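Local coordinates for DUF3887 domain-containing protein (Ruminococcus gnavus, PDB 4HYZ) that is of unknown function but belongs to the DUF3887 family of the NTF2-like clan, whose members share a helix-backed curved antiparallel sheet, at residues K18-D23 with G84-V89; Y99-A102 with N108-S111. All coordinates share one frame; numbering follows the deposited sequence.

Contact 1 (K18-D23 with G84-V89); sequences KQAMED and GGVIIV
A20 and M21 of helix 13-28 rest on V86 and I88 of strand 81-92, the helix-on-sheet packing of the alpha+beta fold expected for a member of the NTF2 clan. The axes of segments 18-23 and 84-89 come within 9.9 Å, with directions 61° apart, so the helical segment runs slantwise over the strand.

The contact across the interface is wholly apolar. The CB of A20 lies 3.7 Å from V86 CG1 and, more loosely, 4.4 Å from I88 CG2. A methyl is all this helix position offers, which lets the backbone come close: the CA atoms of A20 and V86 are 7.6 Å apart. V86 and I88, two residues apart on the strand, both point at the helix; beta-branched residues suit an extended strand and present a broad apolar surface. V86 also touches C71 and Y73 of strand 65-78, and V16 of helix 13-28; I88 also meets I24.

Two polar side-chain pairs join residues one turn apart on the helix. K18 NZ forms a salt bridge of 3.0 Å with E22 OE2, on the syn side of the carboxylate and close to its plane. Q19 NE2 donates to D23 OD1 from above the carboxylate plane. The buried carboxylate of D23 also reaches beyond the helix, with OD1 in a salt bridge to R38 NE and OD2 hydrogen-bonded to Y103 OH.

M21, present as selenomethionine, gives a long flexible apolar chain that crosses I88 at about a right angle. With CG1 anti to the backbone N (chi1 -179°) and chi2 also extended (167°), the I88 chain carries CD1 to within 3.7 Å of M21 CG.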
ATOM      1  N   LYS A  18      16.924  11.195  -0.848  1.00 31.71           N
ATOM      2  CA  LYS A  18      18.047  12.106  -0.889  1.00 32.34           C
ATOM      3  C   LYS A  18      17.598  13.498  -1.380  1.00 36.69           C
ATOM      4  O   LYS A  18      17.955  14.502  -0.731  1.00 37.61           O
ATOM      5  CB  LYS A  18      19.211  11.533  -1.716  1.00 36.03           C
ATOM      6  CG  LYS A  18      20.455  12.417  -1.713  1.00 48.91           C
ATOM      7  CD  LYS A  18      21.527  11.901  -2.667  1.00 63.73           C
ATOM      8  CE  LYS A  18      22.849  12.646  -2.541  1.00 65.54           C
ATOM      9  NZ  LYS A  18      22.898  13.865  -3.403  1.00 65.64           N
ATOM     10  N   GLN A  19      16.781  13.559  -2.453  1.00 30.66           N
ATOM     11  CA  GLN A  19      16.284  14.835  -2.984  1.00 28.98           C
ATOM     12  C   GLN A  19      15.319  15.512  -2.024  1.00 32.45           C
ATOM     13  O   GLN A  19      15.355  16.733  -1.920  1.00 31.21           O
ATOM     14  CB  GLN A  19      15.609  14.658  -4.357  1.00 29.02           C
ATOM     15  CG  GLN A  19      15.354  15.998  -5.067  1.00 29.58           C
ATOM     16  CD  GLN A  19      16.639  16.677  -5.463  1.00 35.83           C
ATOM     17  OE1 GLN A  19      17.376  16.173  -6.305  1.00 35.23           O
ATOM     18  NE2 GLN A  19      17.007  17.756  -4.773  1.00 27.73           N
ATOM     19  N   ALA A  20      14.455  14.725  -1.330  1.00 29.09           N
ATOM     20  CA  ALA A  20      13.478  15.257  -0.378  1.00 29.11           C
ATOM     21  C   ALA A  20      14.212  15.905   0.810  1.00 33.31           C
ATOM     22  O   ALA A  20      13.840  16.986   1.255  1.00 33.24           O
ATOM     23  CB  ALA A  20      12.543  14.144   0.109  1.00 29.03           C
HETATM   24  N   MSE A  21      15.271  15.251   1.301  1.00 30.41           N
HETATM   25  CA  MSE A  21      16.057  15.809   2.413  1.00 30.98           C
HETATM   26  C   MSE A  21      16.736  17.126   1.999  1.00 35.47           C
HETATM   27  O   MSE A  21      16.713  18.107   2.760  1.00 37.61           O
HETATM   28  CB  MSE A  21      17.087  14.801   2.902  1.00 32.84           C
HETATM   29  CG  MSE A  21      16.441  13.592   3.575  1.00 39.45           C
HETATM   30 SE   MSE A  21      17.803  12.478   4.375  0.75 47.91          SE
HETATM   31  CE  MSE A  21      18.611  11.700   2.756  1.00 41.98           C
ATOM     32  N   GLU A  22      17.282  17.166   0.776  1.00 30.86           N
ATOM     33  CA  GLU A  22      17.918  18.393   0.238  1.00 30.39           C
ATOM     34  C   GLU A  22      16.898  19.494   0.036  1.00 33.52           C
ATOM     35  O   GLU A  22      17.143  20.620   0.404  1.00 34.87           O
ATOM     36  CB  GLU A  22      18.606  18.095  -1.089  1.00 30.60           C
ATOM     37  CG  GLU A  22      19.931  17.411  -0.886  1.00 37.11           C
ATOM     38  CD  GLU A  22      20.484  16.678  -2.082  1.00 46.63           C
ATOM     39  OE1 GLU A  22      19.759  16.513  -3.088  1.00 45.28           O
ATOM     40  OE2 GLU A  22      21.628  16.189  -1.970  1.00 54.66           O
ATOM     41  N   ASP A  23      15.730  19.156  -0.523  1.00 31.15           N
ATOM     42  CA  ASP A  23      14.675  20.126  -0.793  1.00 31.75           C
ATOM     43  C   ASP A  23      14.058  20.680   0.501  1.00 37.03           C
ATOM     44  O   ASP A  23      13.671  21.846   0.529  1.00 37.58           O
ATOM     45  CB  ASP A  23      13.615  19.514  -1.722  1.00 32.47           C
ATOM     46  CG  ASP A  23      14.145  19.305  -3.135  1.00 37.35           C
ATOM     47  OD1 ASP A  23      15.285  19.767  -3.430  1.00 37.76           O
ATOM     48  OD2 ASP A  23      13.449  18.659  -3.939  1.00 39.87           O
ATOM     49  N   GLY A  84       6.333  10.783  -8.474  1.00 32.69           N
ATOM     50  CA  GLY A  84       6.795  10.023  -7.327  1.00 32.32           C
ATOM     51  C   GLY A  84       6.658  10.869  -6.095  1.00 37.52           C
ATOM     52  O   GLY A  84       7.087  12.017  -6.087  1.00 36.04           O
ATOM     53  N   GLY A  85       6.014  10.317  -5.073  1.00 35.45           N
ATOM     54  CA  GLY A  85       5.797  11.035  -3.831  1.00 34.92           C
ATOM     55  C   GLY A  85       6.445  10.402  -2.618  1.00 39.07           C
ATOM     56  O   GLY A  85       6.698   9.191  -2.581  1.00 36.87           O
ATOM     57  N   VAL A  86       6.700  11.237  -1.609  1.00 36.22           N
ATOM     58  CA  VAL A  86       7.278  10.777  -0.368  1.00 36.21           C
ATOM     59  C   VAL A  86       6.692  11.580   0.787  1.00 38.65           C
ATOM     60  O   VAL A  86       6.524  12.792   0.697  1.00 39.24           O
ATOM     61  CB  VAL A  86       8.836  10.770  -0.379  1.00 40.08           C
ATOM     62  CG1 VAL A  86       9.427  12.183  -0.424  1.00 39.97           C
ATOM     63  CG2 VAL A  86       9.403   9.985   0.800  1.00 41.12           C
ATOM     64  N   ILE A  87       6.330  10.870   1.848  1.00 34.88           N
ATOM     65  CA  ILE A  87       5.925  11.429   3.125  1.00 35.79           C
ATOM     66  C   ILE A  87       7.119  11.154   4.031  1.00 41.50           C
ATOM     67  O   ILE A  87       7.473   9.995   4.248  1.00 41.89           O
ATOM     68  CB  ILE A  87       4.585  10.913   3.669  1.00 39.30           C
ATOM     69  CG1 ILE A  87       3.468  11.076   2.576  1.00 38.97           C
ATOM     70  CG2 ILE A  87       4.275  11.670   4.967  1.00 39.58           C
ATOM     71  CD1 ILE A  87       2.142  10.446   2.923  1.00 51.68           C
ATOM     72  N   ILE A  88       7.831  12.201   4.418  1.00 38.09           N
ATOM     73  CA  ILE A  88       9.054  12.048   5.212  1.00 36.65           C
ATOM     74  C   ILE A  88       8.881  12.761   6.548  1.00 40.55           C
ATOM     75  O   ILE A  88       8.336  13.862   6.616  1.00 41.21           O
ATOM     76  CB  ILE A  88      10.327  12.511   4.428  1.00 36.65           C
ATOM     77  CG1 ILE A  88      11.646  12.341   5.254  1.00 38.15           C
ATOM     78  CG2 ILE A  88      10.172  13.919   3.845  1.00 31.23           C
ATOM     79  CD1 ILE A  88      12.956  12.490   4.407  1.00 44.01           C
ATOM     80  N   VAL A  89       9.289  12.079   7.608  1.00 38.09           N
ATOM     81  CA  VAL A  89       9.235  12.599   8.966  1.00 41.09           C
ATOM     82  C   VAL A  89      10.410  13.542   9.167  1.00 46.15           C
ATOM     83  O   VAL A  89      11.546  13.185   8.859  1.00 44.79           O
ATOM     84  CB  VAL A  89       9.239  11.468  10.031  1.00 45.87           C
ATOM     85  CG1 VAL A  89       9.337  12.034  11.444  1.00 48.91           C
ATOM     86  CG2 VAL A  89       8.010  10.589   9.892  1.00 45.16           C
TER

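Contact 2 (Y99-A102 with N108-S111); sequences YSLA and NLVS. With SO4 (sulfate ion), chain D.
A classic beta bulge in the hairpin of strands 95-103 and 109-113 defines this contact: V110 and S111 both stand opposite the single residue A102. The antiparallel pair A102 and S111 is hydrogen-bonded, with CA atoms 5.0 Å apart. A102 N donates to S111 O at 3.1 Å, and V110 N donates to A102 O at 2.8 Å, nearly straight. Thus the second strand supplies its NH from V110 and its carbonyl from S111. The backbone of V110 (phi -117°, psi -14°) has left the extended conformation, which accommodates the extra residue. A CA-H...O contact from L109 also reaches A102 O.

Around A102 the side chains close up. A102 CB meets V110 CG2 at 3.6 Å and S111 CB at 3.9 Å; its lone methyl leaves room for two opposing residues. V110 CG2 sits between its own backbone N and carbonyl carbon, and from there it borders both the CB and the O of A102.

L101 and L109 make the apolar contact on the side away from A102 CB, their CD2 methyls meeting at 3.9 Å as the branched chains slant past one another. The branched apolar end of leucine suits this buried side. Beyond them, N108 projects away from strand 95-103. Its ND2 donates to O4 of a sulfate ion at 2.7 Å, essentially linearly (179°), while its OD1 accepts from R38 NH1; the amide thus uses both ends. The sulfate, probably from the crystallisation liquor, is also held by K41 N.

Helix 13-28 covers the leucines, with A20 touching L101. Strand 81-92 lies along the far edge of strand 95-103, while F39 and T40 border the bulged strand.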
ATOM      1  N   TYR A  99       6.299  15.871   6.168  1.00 43.29           N
ATOM      2  CA  TYR A  99       6.295  16.617   4.911  1.00 41.35           C
ATOM      3  C   TYR A  99       5.851  15.726   3.757  1.00 41.77           C
ATOM      4  O   TYR A  99       6.261  14.570   3.711  1.00 41.06           O
ATOM      5  CB  TYR A  99       7.695  17.158   4.604  1.00 40.80           C
ATOM      6  CG  TYR A  99       8.082  18.432   5.315  1.00 43.34           C
ATOM      7  CD1 TYR A  99       8.494  18.412   6.649  1.00 47.22           C
ATOM      8  CD2 TYR A  99       8.219  19.623   4.614  1.00 42.52           C
ATOM      9  CE1 TYR A  99       8.985  19.559   7.275  1.00 48.96           C
ATOM     10  CE2 TYR A  99       8.692  20.778   5.232  1.00 43.72           C
ATOM     11  CZ  TYR A  99       9.078  20.741   6.561  1.00 49.91           C
ATOM     12  OH  TYR A  99       9.558  21.869   7.169  1.00 51.35           O
ATOM     13  N   SER A 100       5.071  16.266   2.807  1.00 38.50           N
ATOM     14  CA  SER A 100       4.647  15.548   1.589  1.00 37.44           C
ATOM     15  C   SER A 100       5.221  16.264   0.389  1.00 38.12           C
ATOM     16  O   SER A 100       4.879  17.420   0.152  1.00 38.91           O
ATOM     17  CB  SER A 100       3.127  15.473   1.472  1.00 40.54           C
ATOM     18  OG  SER A 100       2.605  14.827   2.610  1.00 59.25           O
ATOM     19  N   LEU A 101       6.095  15.586  -0.341  1.00 32.45           N
ATOM     20  CA  LEU A 101       6.754  16.100  -1.532  1.00 32.90           C
ATOM     21  C   LEU A 101       6.466  15.196  -2.688  1.00 38.59           C
ATOM     22  O   LEU A 101       6.430  13.979  -2.519  1.00 39.98           O
ATOM     23  CB  LEU A 101       8.291  16.196  -1.316  1.00 32.08           C
ATOM     24  CG  LEU A 101       8.832  17.439  -0.605  1.00 35.61           C
ATOM     25  CD1 LEU A 101       8.381  17.507   0.850  1.00 37.72           C
ATOM     26  CD2 LEU A 101      10.343  17.443  -0.613  1.00 32.02           C
ATOM     27  N   ALA A 102       6.288  15.773  -3.871  1.00 34.38           N
ATOM     28  CA  ALA A 102       6.061  15.008  -5.087  1.00 32.63           C
ATOM     29  C   ALA A 102       6.963  15.538  -6.175  1.00 34.83           C
ATOM     30  O   ALA A 102       7.219  16.739  -6.239  1.00 36.20           O
ATOM     31  CB  ALA A 102       4.587  15.056  -5.500  1.00 33.07           C
ATOM     32  N   ASN A 108      12.219  17.176 -10.192  1.00 31.17           N
ATOM     33  CA  ASN A 108      11.908  18.555  -9.784  1.00 32.06           C
ATOM     34  C   ASN A 108      10.558  18.520  -9.076  1.00 34.27           C
ATOM     35  O   ASN A 108       9.743  17.684  -9.402  1.00 32.52           O
ATOM     36  CB  ASN A 108      11.926  19.480 -10.971  1.00 29.40           C
ATOM     37  CG  ASN A 108      13.299  19.540 -11.584  1.00 38.15           C
ATOM     38  OD1 ASN A 108      14.307  19.697 -10.900  1.00 36.88           O
ATOM     39  ND2 ASN A 108      13.373  19.450 -12.887  1.00 28.84           N
ATOM     40  N   LEU A 109      10.334  19.377  -8.095  1.00 32.70           N
ATOM     41  CA  LEU A 109       9.082  19.355  -7.329  1.00 31.25           C
ATOM     42  C   LEU A 109       7.838  19.729  -8.137  1.00 35.31           C
ATOM     43  O   LEU A 109       7.859  20.649  -8.952  1.00 33.42           O
ATOM     44  CB  LEU A 109       9.169  20.306  -6.124  1.00 31.20           C
ATOM     45  CG  LEU A 109      10.176  19.951  -5.026  1.00 33.69           C
ATOM     46  CD1 LEU A 109      10.443  21.193  -4.135  1.00 33.42           C
ATOM     47  CD2 LEU A 109       9.681  18.765  -4.184  1.00 31.31           C
ATOM     48  N   VAL A 110       6.728  19.031  -7.848  1.00 33.53           N
ATOM     49  CA  VAL A 110       5.425  19.389  -8.413  1.00 34.59           C
ATOM     50  C   VAL A 110       4.520  19.772  -7.239  1.00 41.93           C
ATOM     51  O   VAL A 110       3.455  20.350  -7.433  1.00 45.01           O
ATOM     52  CB  VAL A 110       4.776  18.306  -9.323  1.00 36.99           C
ATOM     53  CG1 VAL A 110       5.587  18.100 -10.600  1.00 36.13           C
ATOM     54  CG2 VAL A 110       4.577  16.988  -8.579  1.00 34.75           C
ATOM     55  N   SER A 111       4.961  19.443  -6.017  1.00 38.02           N
ATOM     56  CA  SER A 111       4.179  19.658  -4.789  1.00 38.46           C
ATOM     57  C   SER A 111       5.095  19.615  -3.575  1.00 39.73           C
ATOM     58  O   SER A 111       6.018  18.805  -3.512  1.00 37.86           O
ATOM     59  CB  SER A 111       3.094  18.583  -4.665  1.00 40.46           C
ATOM     60  OG  SER A 111       2.296  18.818  -3.519  1.00 57.11           O
TER
HETATM   61  S   SO4 D 202      11.229  19.859 -15.581  1.00 58.74           S
HETATM   62  O1  SO4 D 202      10.082  19.623 -16.447  1.00 61.37           O
HETATM   63  O2  SO4 D 202      12.425  19.347 -16.261  1.00 59.43           O
HETATM   64  O3  SO4 D 202      11.349  21.348 -15.280  1.00 60.44           O
HETATM   65  O4  SO4 D 202      11.084  19.114 -14.360  1.00 55.56           O

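After the short strand 2-4, the chain enters helix 13-28. Contact 1 closes a long loop of 60 residues, comprising the remaining helices and strand 65-78, when strand 81-92 packs against the helix. Contact 2 opens only afterwards and closes a short hairpin connection of five residues, so the two follow in series without nesting or crossing. They meet because strands 81-92 and 95-103 are sheet neighbours: V86 N to L101 O and I88 O to Y99 N, both 2.9 Å, are probable hydrogen bonds. With centres about 7 Å apart, contact 1 joins helix to sheet and contact 2 adds the last strand; D23 OD2 packs against L109 CG between them.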